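Local coordinates for protein BT_4661 (Bacteroides thetaiotaomicron, PDB 4AK2) that is a SusE-like surface protein that probably binds heparin and heparan sulphate, this piece being its ligand-binding domain, at residues A[7-19]-A[23-35]. Sequence-based numbering, arbitrary orientation.
Sequences FTYFRYGNNLGLT and NYADQFRIEAGGK
With CG of Asp26 anti to its carbonyl carbon (chi1 -74°), the carboxylate faces the backbone N-H groups of Tyr12 and Gly13. Asn15 turns the other way: its CG sits between the backbone N and the carbonyl carbon (chi1 69°), and the amide reaches the edge of strand 27-30. Asp26 OD2 accepts from Tyr12 N at 2.8 Å, and OD1 accepts from Gly13 N, also at 2.8 Å. Both N-H groups come from above the carboxylate plane, the first along a nearly straight bond. An alanine in place of Asp26 would probably leave these two amides without their acceptors and let the chain at Gly13 shift. Gln27 N donates to Gly13 O at 3.1 Å, part of a single bridge between Asn14 and Gln27. Asn15 N gives a weak, long bond to Gln27 O (3.5 Å), so the bridge is held unevenly. Asn15 OD1 accepts from Arg29 N and ND2 gives to Arg29 O, each at 2.9 Å. Asn14 CA lies over one face of the Phe28 ring in a CH-pi contact, and Tyr12 O is at its edge. Asn14 OD1 holds Leu16 N in an Asx turn and also takes Leu18 N, while ND2 returns to Leu18 O. The loop so shaped lays Leu18 CB over one face of Tyr24, 3.8 Å from the ring centroid. Leu16 CD2 packs on Arg29 CB; the Arg29 guanidinium bonds to His114, Tyr127 and Thr128. Strand 27-30 pairs on its other edge with strand 105-115. Two backbone N-H groups thus meet the buried Asp26 carboxylate, while the Asn15 amide imitates a strand neighbour, fastening the irregular segment 12-19 to an outermost strand.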
loop_
_atom_site.group_PDB
_atom_site.type_symbol
_atom_site.label_atom_id
_atom_site.label_comp_id
_atom_site.label_asym_id
_atom_site.label_seq_id
_atom_site.Cartn_x
_atom_site.Cartn_y
_atom_site.Cartn_z
ATOM N N PHE A 7 13.504 18.416 -12.778
ATOM C CA PHE A 7 13.976 17.214 -12.099
ATOM C C PHE A 7 12.881 16.167 -12.230
ATOM O O PHE A 7 11.767 16.489 -12.722
ATOM C CB PHE A 7 14.407 17.513 -10.645
ATOM C CG PHE A 7 13.268 17.711 -9.658
ATOM C CD1 PHE A 7 12.420 18.802 -9.741
ATOM C CD2 PHE A 7 13.072 16.787 -8.626
ATOM C CE1 PHE A 7 11.392 18.951 -8.825
ATOM C CE2 PHE A 7 12.047 16.928 -7.709
ATOM C CZ PHE A 7 11.192 18.023 -7.811
ATOM N N THR A 8 13.171 14.943 -11.803
ATOM C CA THR A 8 12.192 13.860 -11.973
ATOM C C THR A 8 11.890 13.018 -10.745
ATOM O O THR A 8 10.897 12.285 -10.763
ATOM C CB THR A 8 12.605 12.900 -13.098
ATOM O OG1 THR A 8 13.731 12.126 -12.650
ATOM C CG2 THR A 8 12.910 13.667 -14.373
ATOM N N TYR A 9 12.704 13.096 -9.688
ATOM C CA TYR A 9 12.457 12.230 -8.517
ATOM C C TYR A 9 13.080 12.803 -7.247
ATOM O O TYR A 9 14.058 13.579 -7.315
ATOM C CB TYR A 9 12.902 10.746 -8.734
ATOM C CG TYR A 9 14.404 10.585 -8.691
ATOM C CD1 TYR A 9 15.071 10.399 -7.476
ATOM C CD2 TYR A 9 15.177 10.625 -9.869
ATOM C CE1 TYR A 9 16.460 10.265 -7.421
ATOM C CE2 TYR A 9 16.562 10.497 -9.821
ATOM C CZ TYR A 9 17.199 10.302 -8.614
ATOM O OH TYR A 9 18.552 10.169 -8.580
ATOM N N PHE A 10 12.568 12.337 -6.100
ATOM C CA PHE A 10 13.289 12.363 -4.838
ATOM C C PHE A 10 13.105 10.994 -4.223
ATOM O O PHE A 10 12.304 10.171 -4.752
ATOM C CB PHE A 10 12.716 13.466 -3.897
ATOM C CG PHE A 10 11.236 13.411 -3.737
ATOM C CD1 PHE A 10 10.653 12.579 -2.786
ATOM C CD2 PHE A 10 10.423 14.181 -4.552
ATOM C CE1 PHE A 10 9.253 12.525 -2.631
ATOM C CE2 PHE A 10 9.026 14.142 -4.427
ATOM C CZ PHE A 10 8.451 13.309 -3.468
ATOM N N ARG A 11 13.820 10.714 -3.134
ATOM C CA ARG A 11 13.593 9.465 -2.406
ATOM C C ARG A 11 13.715 9.754 -0.924
ATOM O O ARG A 11 14.623 10.505 -0.518
ATOM C CB ARG A 11 14.606 8.342 -2.766
ATOM C CG ARG A 11 14.745 8.076 -4.235
ATOM C CD ARG A 11 15.639 6.873 -4.543
ATOM N NE ARG A 11 15.725 6.686 -5.996
ATOM C CZ ARG A 11 16.831 6.863 -6.720
ATOM N NH1 ARG A 11 17.988 7.162 -6.136
ATOM N NH2 ARG A 11 16.783 6.730 -8.037
ATOM N N TYR A 12 12.893 9.061 -0.147
ATOM C CA TYR A 12 13.026 8.957 1.279
ATOM C C TYR A 12 13.659 7.607 1.700
ATOM O O TYR A 12 14.187 7.502 2.807
ATOM C CB TYR A 12 11.671 9.053 1.951
ATOM C CG TYR A 12 11.120 10.473 2.037
ATOM C CD1 TYR A 12 10.522 11.066 0.928
ATOM C CD2 TYR A 12 11.201 11.225 3.229
ATOM C CE1 TYR A 12 9.997 12.347 0.973
ATOM C CE2 TYR A 12 10.632 12.519 3.297
ATOM C CZ TYR A 12 10.077 13.085 2.157
ATOM O OH TYR A 12 9.532 14.353 2.193
ATOM N N GLY A 13 13.599 6.574 0.832
ATOM C CA GLY A 13 14.085 5.257 1.254
ATOM C C GLY A 13 13.164 4.550 2.225
ATOM O O GLY A 13 11.947 4.660 2.139
ATOM N N ASN A 14 13.721 3.751 3.110
ATOM C CA ASN A 14 12.923 2.923 4.002
ATOM C C ASN A 14 13.737 2.674 5.244
ATOM O O ASN A 14 14.973 2.814 5.217
ATOM C CB ASN A 14 12.525 1.621 3.308
ATOM C CG ASN A 14 13.699 0.694 3.055
ATOM O OD1 ASN A 14 14.143 -0.043 3.939
ATOM N ND2 ASN A 14 14.207 0.746 1.817
ATOM N N ASN A 15 13.067 2.327 6.337
ATOM C CA ASN A 15 13.754 1.970 7.570
ATOM C C ASN A 15 13.661 0.454 7.828
ATOM O O ASN A 15 13.690 0.039 8.988
ATOM C CB ASN A 15 13.213 2.776 8.765
ATOM C CG ASN A 15 11.796 2.379 9.136
ATOM O OD1 ASN A 15 11.119 1.649 8.408
ATOM N ND2 ASN A 15 11.343 2.871 10.293
ATOM N N LEU A 16 13.563 -0.347 6.752
ATOM C CA LEU A 16 13.383 -1.795 6.797
ATOM C C LEU A 16 14.674 -2.539 6.464
ATOM O O LEU A 16 14.671 -3.753 6.510
ATOM C CB LEU A 16 12.257 -2.257 5.834
ATOM C CG LEU A 16 10.868 -1.575 5.914
ATOM C CD1 LEU A 16 9.891 -2.212 4.937
ATOM C CD2 LEU A 16 10.336 -1.692 7.315
ATOM N N GLY A 17 15.756 -1.815 6.145
ATOM C CA GLY A 17 17.036 -2.444 5.763
ATOM C C GLY A 17 17.055 -2.985 4.341
ATOM O O GLY A 17 17.935 -3.779 3.980
ATOM N N LEU A 18 16.082 -2.544 3.532
ATOM C CA LEU A 18 15.961 -2.980 2.154
ATOM C C LEU A 18 16.796 -2.122 1.206
ATOM O O LEU A 18 16.700 -0.865 1.266
ATOM C CB LEU A 18 14.490 -2.992 1.720
ATOM C CG LEU A 18 13.607 -3.977 2.503
ATOM C CD1 LEU A 18 12.155 -3.754 2.184
ATOM C CD2 LEU A 18 14.033 -5.403 2.114
ATOM N N THR A 19 17.602 -2.767 0.338
ATOM C CA THR A 19 18.478 -2.021 -0.544
ATOM C C THR A 19 18.510 -2.676 -1.914
ATOM O O THR A 19 18.212 -3.877 -2.026
ATOM C CB THR A 19 19.928 -1.992 -0.032
ATOM O OG1 THR A 19 20.404 -3.332 0.109
ATOM C CG2 THR A 19 20.023 -1.238 1.291
ATOM N N ASN A 23 14.773 0.198 -5.457
ATOM C CA ASN A 23 14.068 -1.024 -5.810
ATOM C C ASN A 23 12.811 -1.261 -4.963
ATOM O O ASN A 23 12.141 -2.292 -5.125
ATOM C CB ASN A 23 14.989 -2.263 -5.708
ATOM C CG ASN A 23 16.002 -2.322 -6.835
ATOM O OD1 ASN A 23 16.020 -1.454 -7.697
ATOM N ND2 ASN A 23 16.785 -3.394 -6.868
ATOM N N TYR A 24 12.501 -0.304 -4.071
ATOM C CA TYR A 24 11.363 -0.424 -3.129
ATOM C C TYR A 24 10.630 0.899 -3.062
ATOM O O TYR A 24 11.216 1.943 -3.325
ATOM C CB TYR A 24 11.877 -0.803 -1.737
ATOM C CG TYR A 24 12.550 -2.168 -1.763
ATOM C CD1 TYR A 24 11.783 -3.318 -1.622
ATOM C CD2 TYR A 24 13.948 -2.284 -1.932
ATOM C CE1 TYR A 24 12.350 -4.573 -1.678
ATOM C CE2 TYR A 24 14.550 -3.563 -1.979
ATOM C CZ TYR A 24 13.744 -4.694 -1.844
ATOM O OH TYR A 24 14.334 -5.923 -1.856
ATOM N N ALA A 25 9.349 0.848 -2.660
ATOM C CA ALA A 25 8.656 2.091 -2.324
ATOM C C ALA A 25 9.340 2.757 -1.141
ATOM O O ALA A 25 10.074 2.115 -0.352
ATOM C CB ALA A 25 7.188 1.766 -1.966
ATOM N N ASP A 26 9.063 4.068 -1.002
ATOM C CA ASP A 26 9.439 4.784 0.216
ATOM C C ASP A 26 8.478 4.379 1.326
ATOM O O ASP A 26 7.245 4.588 1.192
ATOM C CB ASP A 26 9.420 6.294 -0.016
ATOM C CG ASP A 26 10.583 6.786 -0.848
ATOM O OD1 ASP A 26 11.555 6.017 -1.063
ATOM O OD2 ASP A 26 10.530 7.964 -1.274
ATOM N N GLN A 27 8.983 3.732 2.361
ATOM C CA GLN A 27 8.105 3.068 3.336
ATOM C C GLN A 27 8.777 2.912 4.674
ATOM O O GLN A 27 9.959 2.611 4.756
ATOM C CB GLN A 27 7.642 1.722 2.760
ATOM C CG GLN A 27 8.751 0.650 2.687
ATOM C CD GLN A 27 8.350 -0.474 1.762
ATOM O OE1 GLN A 27 7.626 -1.375 2.132
ATOM N NE2 GLN A 27 8.879 -0.426 0.515
ATOM N N PHE A 28 8.017 3.203 5.743
ATOM C CA PHE A 28 8.532 3.258 7.098
ATOM C C PHE A 28 7.646 2.527 8.059
ATOM O O PHE A 28 6.445 2.751 8.075
ATOM C CB PHE A 28 8.700 4.742 7.538
ATOM C CG PHE A 28 9.689 5.434 6.659
ATOM C CD1 PHE A 28 9.299 6.018 5.459
ATOM C CD2 PHE A 28 11.050 5.406 6.969
ATOM C CE1 PHE A 28 10.254 6.559 4.583
ATOM C CE2 PHE A 28 11.999 5.951 6.090
ATOM C CZ PHE A 28 11.609 6.496 4.913
ATOM N N ARG A 29 8.245 1.640 8.833
ATOM C CA ARG A 29 7.535 0.905 9.854
ATOM C C ARG A 29 7.781 1.542 11.203
ATOM O O ARG A 29 8.909 1.896 11.560
ATOM C CB ARG A 29 8.001 -0.576 9.872
ATOM C CG ARG A 29 7.391 -1.362 11.040
ATOM C CD ARG A 29 7.563 -2.862 10.847
ATOM N NE ARG A 29 6.667 -3.365 9.810
ATOM C CZ ARG A 29 7.000 -4.188 8.807
ATOM N NH1 ARG A 29 8.276 -4.647 8.611
ATOM N NH2 ARG A 29 6.037 -4.554 7.973
ATOM N N ILE A 30 6.709 1.655 11.974
ATOM C CA ILE A 30 6.795 1.951 13.405
ATOM C C ILE A 30 6.710 0.594 14.096
ATOM O O ILE A 30 5.708 -0.124 13.949
ATOM C CB ILE A 30 5.671 2.899 13.876
ATOM C CG1 ILE A 30 5.716 4.208 13.062
ATOM C CG2 ILE A 30 5.808 3.150 15.372
ATOM C CD1 ILE A 30 4.875 4.242 11.810
ATOM N N GLU A 31 7.776 0.222 14.808
ATOM C CA GLU A 31 7.884 -1.107 15.404
ATOM C C GLU A 31 6.764 -1.357 16.420
ATOM O O GLU A 31 6.246 -0.427 17.042
ATOM C CB GLU A 31 9.250 -1.282 16.089
ATOM C CG GLU A 31 9.387 -0.459 17.386
ATOM C CD GLU A 31 10.773 -0.604 18.036
ATOM O OE1 GLU A 31 11.360 -1.724 17.994
ATOM O OE2 GLU A 31 11.282 0.401 18.578
ATOM N N ALA A 32 6.419 -2.628 16.598
ATOM C CA ALA A 32 5.438 -3.039 17.576
ATOM C C ALA A 32 5.766 -2.421 18.937
ATOM O O ALA A 32 6.916 -2.492 19.403
ATOM C CB ALA A 32 5.388 -4.547 17.651
ATOM N N GLY A 33 4.767 -1.806 19.568
ATOM C CA GLY A 33 4.990 -1.166 20.858
ATOM C C GLY A 33 5.700 0.173 20.824
ATOM O O GLY A 33 5.914 0.780 21.886
ATOM N N GLY A 34 5.983 0.680 19.629
ATOM C CA GLY A 34 6.569 2.011 19.470
ATOM C C GLY A 34 5.609 3.162 19.349
ATOM O O GLY A 34 4.416 3.034 19.601
ATOM N N LYS A 35 6.166 4.304 18.990
ATOM C CA LYS A 35 5.441 5.560 18.940
ATOM C C LYS A 35 5.600 6.180 17.557
ATOM O O LYS A 35 6.702 6.208 16.979
ATOM C CB LYS A 35 5.957 6.532 20.012
ATOM C CG LYS A 35 5.768 6.040 21.459
HETATM O O HOH W 1 11.178 7.000 -4.048
HETATM O O HOH W 2 12.990 2.336 -0.342
HETATM O O HOH W 3 16.970 -5.343 -4.508
#